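Local coordinates for beta-ketoacyl-[acyl-carrier-protein] synthase III (Pseudomonas aeruginosa, PDB 2X3E) that probably catalyses the first condensation of fatty acid synthesis, joining acetyl-CoA and malonyl-ACP to give 3-oxobutanoyl-ACP with release of carbon dioxide, at residues R4-V8 with E173-L177; G41-H46 with I275-G279; L247-Q251 with S285-L290. The protein carries 1 engineered substitution. All coordinates share one frame; numbering follows the deposited sequence.

Starting from the N terminus, the first strand, 5-14, is met by the loop 173-177 in contact 1, closing a loop of 164 residues and joining the edge of the five-stranded sheet to the start of strand 177-184 in the four-stranded mixed sheet of this thiolase-like fold. Contact 2 opens inside that loop, at residues 41-46, and closes only at helix 275-278, so the two cross. Contact 3 begins after contact 1 has closed. It packs strand 246-249 against helix 285-295 and crosses contact 2, whose Ile275 touches Gln251. Contacts 2 and 3 therefore adjoin, both close to the predicted active-site residues, whereas contact 1 lies about 19 Å from contact 3 between centres.

Contact 1: R4-V8 with E173-L177; sequences RAAVV and EEGAL
Val7 and Ala176 face each other in a single beta bridge, through which a type II turn, Glu173 to Ala176, is held against the edge strand 5-14 of a thiolase-like fold. Two backbone hydrogen bonds make the bridge: Leu177 N donates to Ala6 O (3.0 Å) and Val8 N to Gly175 O (2.9 Å). CA-H...O contacts from Ala176 to Ala6 O and from Val7 to Gly175 O supplement them. One water extends the link, accepting from Ala6 N and donating to Leu177 O.

Apolar packing splits between two groups. Ala5 CB meets Ala176 CB at 4.1 Å, and Val7 CG2 touches the same methyl. Farther on, Val8 and Leu177 cross at about a right angle, with CG2 against CD2 at 4.1 Å. The acidic side chains of the turn find their charged partners outside the contact, Glu173 in Arg167 and Glu174 in Lys325.

The turn passes through Gly175 with positive phi (98°), as a type II turn does at its third position. With Val7 CG1 anti to its own nitrogen (chi1 173°), that methyl lies 3.6 Å from Glu174 O.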
ATOM      1  N   ARG A   4     -22.951  -5.363   7.236  1.00 27.54           N
ATOM      2  CA  ARG A   4     -21.700  -6.165   7.355  1.00 25.83           C
ATOM      3  C   ARG A   4     -20.528  -5.312   7.857  1.00 24.20           C
ATOM      4  O   ARG A   4     -20.034  -4.416   7.157  1.00 24.88           O
ATOM      5  CB  ARG A   4     -21.369  -6.821   6.015  1.00 26.73           C
ATOM      6  CG  ARG A   4     -20.349  -7.936   6.106  1.00 26.36           C
ATOM      7  CD  ARG A   4     -20.279  -8.724   4.804  1.00 28.32           C
ATOM      8  NE  ARG A   4     -18.907  -9.155   4.532  1.00 27.85           N
ATOM      9  CZ  ARG A   4     -18.451 -10.405   4.610  1.00 26.39           C
ATOM     10  NH1 ARG A   4     -19.247 -11.418   4.938  1.00 25.55           N
ATOM     11  NH2 ARG A   4     -17.176 -10.641   4.345  1.00 25.66           N
ATOM     12  N   ALA A   5     -20.096  -5.595   9.085  1.00 21.91           N
ATOM     13  CA  ALA A   5     -19.029  -4.843   9.730  1.00 20.06           C
ATOM     14  C   ALA A   5     -17.737  -5.651   9.748  1.00 18.50           C
ATOM     15  O   ALA A   5     -17.735  -6.862   9.512  1.00 17.48           O
ATOM     16  CB  ALA A   5     -19.433  -4.478  11.153  1.00 19.77           C
ATOM     17  N   ALA A   6     -16.641  -4.957  10.033  1.00 17.04           N
ATOM     18  CA  ALA A   6     -15.358  -5.588  10.299  1.00 16.19           C
ATOM     19  C   ALA A   6     -15.116  -5.524  11.795  1.00 15.60           C
ATOM     20  O   ALA A   6     -15.130  -4.439  12.370  1.00 15.69           O
ATOM     21  CB  ALA A   6     -14.253  -4.860   9.561  1.00 16.09           C
ATOM     22  N   VAL A   7     -14.883  -6.683  12.411  1.00 15.27           N
ATOM     23  CA  VAL A   7     -14.772  -6.806  13.859  1.00 15.31           C
ATOM     24  C   VAL A   7     -13.381  -7.267  14.298  1.00 14.52           C
ATOM     25  O   VAL A   7     -12.879  -8.288  13.833  1.00 14.72           O
ATOM     26  CB  VAL A   7     -15.820  -7.806  14.393  1.00 15.84           C
ATOM     27  CG1 VAL A   7     -15.607  -8.060  15.874  1.00 16.48           C
ATOM     28  CG2 VAL A   7     -17.231  -7.294  14.123  1.00 16.99           C
ATOM     29  N   VAL A   8     -12.767  -6.519  15.209  1.00 14.68           N
ATOM     30  CA  VAL A   8     -11.490  -6.932  15.802  1.00 14.53           C
ATOM     31  C   VAL A   8     -11.728  -8.173  16.665  1.00 14.81           C
ATOM     32  O   VAL A   8     -12.620  -8.181  17.510  1.00 15.26           O
ATOM     33  CB  VAL A   8     -10.868  -5.809  16.674  1.00 14.01           C
ATOM     34  CG1 VAL A   8      -9.604  -6.303  17.373  1.00 14.66           C
ATOM     35  CG2 VAL A   8     -10.554  -4.580  15.824  1.00 14.80           C
ATOM     36  N   GLU A 173     -21.733  -5.683  17.366  1.00 24.42           N
ATOM     37  CA  GLU A 173     -20.756  -6.475  18.127  1.00 23.73           C
ATOM     38  C   GLU A 173     -19.637  -5.602  18.674  1.00 22.64           C
ATOM     39  O   GLU A 173     -19.142  -4.720  17.976  1.00 21.85           O
ATOM     40  CB  GLU A 173     -20.117  -7.552  17.251  1.00 23.20           C
ATOM     41  CG  GLU A 173     -21.047  -8.650  16.830  1.00 24.64           C
ATOM     42  CD  GLU A 173     -20.311  -9.755  16.127  1.00 24.56           C
ATOM     43  OE1 GLU A 173     -20.246  -9.731  14.879  1.00 23.58           O
ATOM     44  OE2 GLU A 173     -19.764 -10.629  16.832  1.00 25.79           O
ATOM     45  N   GLU A 174     -19.219  -5.867  19.912  1.00 22.23           N
ATOM     46  CA  GLU A 174     -17.994  -5.269  20.426  1.00 21.56           C
ATOM     47  C   GLU A 174     -16.890  -5.555  19.426  1.00 19.98           C
ATOM     48  O   GLU A 174     -16.787  -6.677  18.924  1.00 19.65           O
ATOM     49  CB  GLU A 174     -17.600  -5.873  21.772  1.00 22.14           C
ATOM     50  CG  GLU A 174     -18.500  -5.485  22.921  1.00 24.78           C
ATOM     51  CD  GLU A 174     -18.133  -6.192  24.217  1.00 26.74           C
ATOM     52  OE1 GLU A 174     -17.300  -7.126  24.192  1.00 28.34           O
ATOM     53  OE2 GLU A 174     -18.684  -5.814  25.266  1.00 30.32           O
ATOM     54  N   GLY A 175     -16.083  -4.542  19.126  1.00 18.41           N
ATOM     55  CA  GLY A 175     -14.927  -4.705  18.244  1.00 17.45           C
ATOM     56  C   GLY A 175     -15.172  -4.284  16.811  1.00 16.57           C
ATOM     57  O   GLY A 175     -14.231  -4.185  16.027  1.00 16.40           O
ATOM     58  N   ALA A 176     -16.433  -4.050  16.460  1.00 16.51           N
ATOM     59  CA  ALA A 176     -16.771  -3.536  15.140  1.00 16.10           C
ATOM     60  C   ALA A 176     -16.216  -2.127  14.975  1.00 15.67           C
ATOM     61  O   ALA A 176     -16.328  -1.291  15.873  1.00 15.68           O
ATOM     62  CB  ALA A 176     -18.275  -3.540  14.926  1.00 16.09           C
ATOM     63  N   LEU A 177     -15.615  -1.871  13.822  1.00 15.58           N
ATOM     64  CA  LEU A 177     -15.084  -0.548  13.520  1.00 15.43           C
ATOM     65  C   LEU A 177     -16.274   0.351  13.195  1.00 16.17           C
ATOM     66  O   LEU A 177     -16.993   0.096  12.235  1.00 16.94           O
ATOM     67  CB  LEU A 177     -14.106  -0.619  12.345  1.00 14.91           C
ATOM     68  CG  LEU A 177     -12.953  -1.615  12.466  1.00 15.11           C
ATOM     69  CD1 LEU A 177     -12.080  -1.539  11.220  1.00 15.04           C
ATOM     70  CD2 LEU A 177     -12.131  -1.389  13.724  1.00 14.91           C
TER
HETATM   71  O   HOH W   1     -16.911  -2.007  10.214  1.00 10.57           O

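Contact 2: G41-H46 with I275-G279; sequences GVRQRH and IAEVG
This is a largely polar contact in which the segment following helix 33-40 and entering strand 44-46 donates hydrogen bonds to carbonyls at the end of the short helix 275-278, just before the predicted active-site residue Asn280. Ala276 O is gripped twice: Arg43 N approaches in the carbonyl plane on a lone pair (3.0 Å), while Gln44 N comes in at 3.1 Å, tilted 19° from that plane. The next carbonyl is taken by a side chain. Gln44 NE2 bonds Glu277 O at 3.0 Å, on a lone pair and nearly within the plane of its own amide. The glutamine reaches it because CG sits between the backbone nitrogen and carbonyl carbon (chi1 55°) and the chain beyond is extended, bringing CG alongside the same oxygen.

Two waters continue the seam. One bridges His46 N and Val278 O; the other donates to Glu277 O and lies in the ring plane of His46, 2.7 Å from NE2, while ND1 bonds Pro16 O. On the inner side, Val42 CG2 packs on Ile275 CG1 at 3.9 Å, and Val42 CG1 lies 3.7 Å from Gly279 CA.

Backbone and side-chain N-H groups and water thus satisfy three successive carbonyls, Ala276, Glu277 and Val278, at the place where the helix gives way to the positive-phi Gly279.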
ATOM      1  N   GLY A  41      11.372  11.615  26.350  1.00 42.51           N
ATOM      2  CA  GLY A  41      10.823  10.757  27.403  1.00 41.06           C
ATOM      3  C   GLY A  41      11.028   9.267  27.147  1.00 38.57           C
ATOM      4  O   GLY A  41      10.681   8.434  27.989  1.00 38.12           O
ATOM      5  N   VAL A  42      11.601   8.929  25.994  1.00 36.11           N
ATOM      6  CA  VAL A  42      11.871   7.546  25.635  1.00 33.97           C
ATOM      7  C   VAL A  42      13.121   7.082  26.380  1.00 34.43           C
ATOM      8  O   VAL A  42      14.168   7.724  26.299  1.00 34.65           O
ATOM      9  CB  VAL A  42      12.106   7.399  24.119  1.00 32.76           C
ATOM     10  CG1 VAL A  42      12.492   5.967  23.771  1.00 31.49           C
ATOM     11  CG2 VAL A  42      10.867   7.826  23.350  1.00 31.60           C
ATOM     12  N   ARG A  43      12.996   5.974  27.106  1.00 33.76           N
ATOM     13  CA  ARG A  43      14.114   5.418  27.865  1.00 34.84           C
ATOM     14  C   ARG A  43      14.737   4.201  27.185  1.00 33.64           C
ATOM     15  O   ARG A  43      15.916   3.923  27.381  1.00 34.31           O
ATOM     16  CB  ARG A  43      13.678   5.084  29.292  1.00 35.72           C
ATOM     17  CG  ARG A  43      13.210   6.315  30.071  1.00 38.31           C
ATOM     18  CD  ARG A  43      13.643   6.293  31.537  1.00 41.74           C
ATOM     19  NE  ARG A  43      13.370   7.571  32.195  1.00 44.94           N
ATOM     20  CZ  ARG A  43      13.735   7.889  33.440  1.00 48.10           C
ATOM     21  NH1 ARG A  43      14.401   7.024  34.202  1.00 49.14           N
ATOM     22  NH2 ARG A  43      13.429   9.089  33.931  1.00 49.72           N
ATOM     23  N   GLN A  44      13.958   3.470  26.392  1.00 31.93           N
ATOM     24  CA  GLN A  44      14.540   2.424  25.560  1.00 31.04           C
ATOM     25  C   GLN A  44      13.788   2.192  24.259  1.00 29.13           C
ATOM     26  O   GLN A  44      12.623   2.575  24.103  1.00 28.12           O
ATOM     27  CB  GLN A  44      14.712   1.111  26.341  1.00 31.64           C
ATOM     28  CG  GLN A  44      13.464   0.568  27.013  1.00 31.80           C
ATOM     29  CD  GLN A  44      13.575  -0.919  27.350  1.00 32.50           C
ATOM     30  OE1 GLN A  44      14.514  -1.353  28.022  1.00 33.81           O
ATOM     31  NE2 GLN A  44      12.607  -1.702  26.889  1.00 31.61           N
ATOM     32  N   ARG A  45      14.485   1.570  23.319  1.00 28.00           N
ATOM     33  CA  ARG A  45      13.920   1.269  22.021  1.00 26.48           C
ATOM     34  C   ARG A  45      14.510  -0.046  21.507  1.00 25.41           C
ATOM     35  O   ARG A  45      15.694  -0.335  21.712  1.00 26.08           O
ATOM     36  CB  ARG A  45      14.075   2.450  21.036  1.00 26.83           C
ATOM     37  CG  ARG A  45      15.485   2.998  20.739  1.00 29.10           C
ATOM     38  CD  ARG A  45      16.231   3.613  21.924  1.00 31.39           C
ATOM     39  NE  ARG A  45      15.883   4.987  22.288  1.00 32.97           N
ATOM     40  CZ  ARG A  45      16.332   5.602  23.383  1.00 34.55           C
ATOM     41  NH1 ARG A  45      15.975   6.849  23.647  1.00 36.00           N
ATOM     42  NH2 ARG A  45      17.143   4.976  24.234  1.00 36.33           N
ATOM     43  N   HIS A  46      13.652  -0.862  20.899  1.00 23.34           N
ATOM     44  CA  HIS A  46      14.050  -2.176  20.417  1.00 22.38           C
ATOM     45  C   HIS A  46      14.582  -2.046  18.993  1.00 21.93           C
ATOM     46  O   HIS A  46      14.027  -1.297  18.178  1.00 20.92           O
ATOM     47  CB  HIS A  46      12.879  -3.157  20.500  1.00 21.37           C
ATOM     48  CG  HIS A  46      12.474  -3.476  21.909  1.00 21.00           C
ATOM     49  ND1 HIS A  46      12.786  -4.671  22.518  1.00 20.46           N
ATOM     50  CD2 HIS A  46      11.797  -2.749  22.829  1.00 20.99           C
ATOM     51  CE1 HIS A  46      12.320  -4.667  23.755  1.00 20.99           C
ATOM     52  NE2 HIS A  46      11.718  -3.511  23.970  1.00 22.17           N
ATOM     53  N   ILE A 275       5.412   4.456  25.110  1.00 21.71           N
ATOM     54  CA  ILE A 275       6.507   5.082  24.359  1.00 21.59           C
ATOM     55  C   ILE A 275       7.829   5.097  25.138  1.00 22.35           C
ATOM     56  O   ILE A 275       8.906   5.070  24.544  1.00 22.70           O
ATOM     57  CB  ILE A 275       6.124   6.515  23.890  1.00 21.58           C
ATOM     58  CG1 ILE A 275       7.065   6.980  22.771  1.00 21.81           C
ATOM     59  CG2 ILE A 275       6.098   7.498  25.066  1.00 21.61           C
ATOM     60  CD1 ILE A 275       6.640   8.269  22.137  1.00 22.75           C
ATOM     61  N   ALA A 276       7.749   5.120  26.464  1.00 22.50           N
ATOM     62  CA  ALA A 276       8.951   5.046  27.301  1.00 23.39           C
ATOM     63  C   ALA A 276       9.731   3.736  27.131  1.00 23.61           C
ATOM     64  O   ALA A 276      10.963   3.735  27.223  1.00 24.32           O
ATOM     65  CB  ALA A 276       8.585   5.253  28.771  1.00 23.90           C
ATOM     66  N   GLU A 277       9.014   2.636  26.866  1.00 23.34           N
ATOM     67  CA  GLU A 277       9.623   1.303  26.806  0.50 23.75           C
ATOM     68  C   GLU A 277       9.981   0.858  25.391  1.00 23.02           C
ATOM     69  O   GLU A 277      10.874   0.037  25.214  1.00 23.54           O
ATOM     70  CB  GLU A 277       8.700   0.256  27.439  0.50 24.04           C
ATOM     71  CG  GLU A 277       8.421   0.479  28.917  0.50 25.72           C
ATOM     72  CD  GLU A 277       7.208   1.355  29.146  0.50 26.55           C
ATOM     73  OE1 GLU A 277       6.695   1.916  28.160  0.50 27.07           O
ATOM     74  OE2 GLU A 277       6.768   1.489  30.307  0.50 28.22           O
ATOM     75  N   VAL A 278       9.279   1.385  24.391  1.00 21.59           N
ATOM     76  CA  VAL A 278       9.483   0.947  23.007  1.00 20.66           C
ATOM     77  C   VAL A 278       9.838   2.064  22.027  1.00 20.26           C
ATOM     78  O   VAL A 278      10.209   1.782  20.895  1.00 20.39           O
ATOM     79  CB  VAL A 278       8.243   0.174  22.470  1.00 20.07           C
ATOM     80  CG1 VAL A 278       7.924  -1.007  23.375  1.00 19.53           C
ATOM     81  CG2 VAL A 278       7.022   1.086  22.331  1.00 18.60           C
ATOM     82  N   GLY A 279       9.738   3.318  22.456  1.00 19.85           N
ATOM     83  CA  GLY A 279       9.960   4.445  21.561  1.00 19.44           C
ATOM     84  C   GLY A 279       8.860   4.574  20.522  1.00 18.23           C
ATOM     85  O   GLY A 279       7.773   4.018  20.680  1.00 17.92           O
TER
HETATM   86  O   HOH W   2      10.965  -0.565  20.093  1.00  4.90           O
HETATM   87  O   HOH W   3      10.125  -2.932  26.036  1.00 17.05           O

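Contact 3: L247-Q251 with S285-L290; sequences LVPHQ and SIPLAL
Strand 247-249 and helix 285-290 pack at an axis separation of 7.9 Å, their directions inclined at 139°, so that the strand runs roughly against the helix in the buried core of the C-terminal half. Val248 points at the helix and its two methyls divide the work: CG1 meets Ala289 CB (3.7 Å) and Ile286 CG2, while CG2 lies 3.9 Å from Leu290 CD2, these two side chains crossing at about a right angle. Ile286 CG1 lies against the backbone, 3.8 Å from His250 N.

Past the strand end the contact turns polar. His250, a predicted active-site residue, swings its ring CG anti to the backbone nitrogen (chi1 161°), bringing ND1 to Ser285 OG at 2.8 Å. The hydroxyl lies in the ring plane at the edge, and the bond is nearly straight, 170°. Ser285 OG also bonds Val282 O. Gln251 CG packs on Ser285 CB at 4.0 Å, and the bend at chi2 turns the amide back so that NE2 donates to Pro249 O at 2.9 Å. NE2 also bonds Val272 O, and OE1 accepts from Asn274 N and bonds Ser273 OG, which together fix the amide's rotation.

The ND1 bond restrains the ring from the helix side, consistent with Ser285 acting as a second-shell residue that positions His250 beside the other predicted active-site positions, Asn280 and the engineered Ala112.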
ATOM      1  N   LEU A 247      -8.029   6.164  24.716  1.00 16.00           N
ATOM      2  CA  LEU A 247      -7.469   6.834  23.558  1.00 15.05           C
ATOM      3  C   LEU A 247      -6.100   6.218  23.286  1.00 14.82           C
ATOM      4  O   LEU A 247      -5.225   6.230  24.162  1.00 15.57           O
ATOM      5  CB  LEU A 247      -7.319   8.329  23.819  1.00 15.24           C
ATOM      6  CG  LEU A 247      -6.807   9.165  22.639  1.00 14.93           C
ATOM      7  CD1 LEU A 247      -7.705   9.020  21.420  1.00 14.43           C
ATOM      8  CD2 LEU A 247      -6.686  10.632  23.066  1.00 15.82           C
ATOM      9  N   VAL A 248      -5.929   5.666  22.091  1.00 14.34           N
ATOM     10  CA  VAL A 248      -4.682   5.013  21.700  1.00 14.46           C
ATOM     11  C   VAL A 248      -4.095   5.743  20.492  1.00 14.35           C
ATOM     12  O   VAL A 248      -4.403   5.422  19.345  1.00 14.39           O
ATOM     13  CB  VAL A 248      -4.879   3.527  21.359  1.00 14.30           C
ATOM     14  CG1 VAL A 248      -3.525   2.844  21.257  1.00 13.87           C
ATOM     15  CG2 VAL A 248      -5.731   2.847  22.409  1.00 15.06           C
ATOM     16  N   PRO A 249      -3.271   6.761  20.750  1.00 15.10           N
ATOM     17  CA  PRO A 249      -2.658   7.517  19.672  1.00 15.07           C
ATOM     18  C   PRO A 249      -1.365   6.886  19.152  1.00 15.32           C
ATOM     19  O   PRO A 249      -0.716   6.090  19.845  1.00 15.39           O
ATOM     20  CB  PRO A 249      -2.352   8.856  20.336  1.00 15.73           C
ATOM     21  CG  PRO A 249      -2.145   8.525  21.735  1.00 17.04           C
ATOM     22  CD  PRO A 249      -3.055   7.401  22.057  1.00 15.68           C
ATOM     23  N   HIS A 250      -0.995   7.258  17.936  1.00 15.16           N
ATOM     24  CA  HIS A 250       0.352   7.025  17.465  1.00 15.30           C
ATOM     25  C   HIS A 250       1.302   7.629  18.493  1.00 15.97           C
ATOM     26  O   HIS A 250       1.143   8.785  18.902  1.00 16.84           O
ATOM     27  CB  HIS A 250       0.556   7.662  16.081  1.00 15.49           C
ATOM     28  CG  HIS A 250       1.992   7.869  15.718  1.00 14.99           C
ATOM     29  ND1 HIS A 250       2.925   6.857  15.785  1.00 14.71           N
ATOM     30  CD2 HIS A 250       2.656   8.968  15.287  1.00 14.35           C
ATOM     31  CE1 HIS A 250       4.104   7.327  15.417  1.00 15.37           C
ATOM     32  NE2 HIS A 250       3.968   8.604  15.107  1.00 14.00           N
ATOM     33  N   GLN A 251       2.282   6.840  18.912  1.00 16.28           N
ATOM     34  CA  GLN A 251       3.192   7.223  19.981  1.00 16.89           C
ATOM     35  C   GLN A 251       4.302   8.123  19.420  1.00 18.07           C
ATOM     36  O   GLN A 251       5.464   7.722  19.318  1.00 18.66           O
ATOM     37  CB  GLN A 251       3.765   5.968  20.655  1.00 17.26           C
ATOM     38  CG  GLN A 251       2.691   4.942  21.099  1.00 16.55           C
ATOM     39  CD  GLN A 251       2.002   5.302  22.398  1.00 16.56           C
ATOM     40  OE1 GLN A 251       2.643   5.355  23.446  1.00 18.05           O
ATOM     41  NE2 GLN A 251       0.683   5.535  22.343  1.00 15.34           N
ATOM     42  N   SER A 285       3.003   1.478  16.207  1.00 13.99           N
ATOM     43  CA  SER A 285       2.866   2.144  17.512  1.00 14.14           C
ATOM     44  C   SER A 285       1.522   1.889  18.190  1.00 14.08           C
ATOM     45  O   SER A 285       1.473   1.587  19.388  1.00 14.52           O
ATOM     46  CB  SER A 285       3.129   3.649  17.388  1.00 13.93           C
ATOM     47  OG  SER A 285       2.107   4.310  16.661  1.00 14.49           O
ATOM     48  N   ILE A 286       0.440   2.000  17.424  1.00 13.96           N
ATOM     49  CA  ILE A 286      -0.904   1.782  17.959  1.00 13.68           C
ATOM     50  C   ILE A 286      -1.127   0.325  18.407  1.00 13.88           C
ATOM     51  O   ILE A 286      -1.527   0.093  19.542  1.00 14.10           O
ATOM     52  CB  ILE A 286      -1.995   2.224  16.964  1.00 13.60           C
ATOM     53  CG1 ILE A 286      -1.931   3.740  16.764  1.00 13.80           C
ATOM     54  CG2 ILE A 286      -3.385   1.806  17.470  1.00 13.24           C
ATOM     55  CD1 ILE A 286      -2.912   4.264  15.717  1.00 12.38           C
ATOM     56  N   PRO A 287      -0.833  -0.664  17.543  1.00 13.42           N
ATOM     57  CA  PRO A 287      -1.055  -2.027  18.059  1.00 13.89           C
ATOM     58  C   PRO A 287      -0.069  -2.457  19.168  1.00 13.90           C
ATOM     59  O   PRO A 287      -0.426  -3.266  20.029  1.00 14.32           O
ATOM     60  CB  PRO A 287      -0.934  -2.901  16.809  1.00 13.82           C
ATOM     61  CG  PRO A 287      -0.094  -2.093  15.853  1.00 13.30           C
ATOM     62  CD  PRO A 287      -0.502  -0.667  16.108  1.00 13.52           C
ATOM     63  N   LEU A 288       1.144  -1.914  19.177  1.00 13.78           N
ATOM     64  CA  LEU A 288       2.050  -2.184  20.302  1.00 14.03           C
ATOM     65  C   LEU A 288       1.500  -1.567  21.592  1.00 14.09           C
ATOM     66  O   LEU A 288       1.569  -2.189  22.658  1.00 14.35           O
ATOM     67  CB  LEU A 288       3.465  -1.694  20.025  1.00 14.14           C
ATOM     68  CG  LEU A 288       4.279  -2.568  19.070  1.00 14.74           C
ATOM     69  CD1 LEU A 288       5.523  -1.825  18.632  1.00 14.45           C
ATOM     70  CD2 LEU A 288       4.642  -3.895  19.724  1.00 13.86           C
ATOM     71  N   ALA A 289       0.929  -0.365  21.495  1.00 14.00           N
ATOM     72  CA  ALA A 289       0.292   0.273  22.653  1.00 14.09           C
ATOM     73  C   ALA A 289      -0.918  -0.537  23.133  1.00 14.59           C
ATOM     74  O   ALA A 289      -1.100  -0.723  24.335  1.00 14.47           O
ATOM     75  CB  ALA A 289      -0.113   1.732  22.334  1.00 13.95           C
ATOM     76  N   LEU A 290      -1.729  -1.023  22.194  1.00 14.48           N
ATOM     77  CA  LEU A 290      -2.822  -1.937  22.522  1.00 15.07           C
ATOM     78  C   LEU A 290      -2.332  -3.185  23.277  1.00 15.45           C
ATOM     79  O   LEU A 290      -2.934  -3.579  24.278  1.00 15.69           O
ATOM     80  CB  LEU A 290      -3.598  -2.348  21.257  1.00 14.92           C
ATOM     81  CG  LEU A 290      -4.533  -1.294  20.645  1.00 14.58           C
ATOM     82  CD1 LEU A 290      -5.114  -1.776  19.315  1.00 14.85           C
ATOM     83  CD2 LEU A 290      -5.663  -0.924  21.620  1.00 14.47           C
TER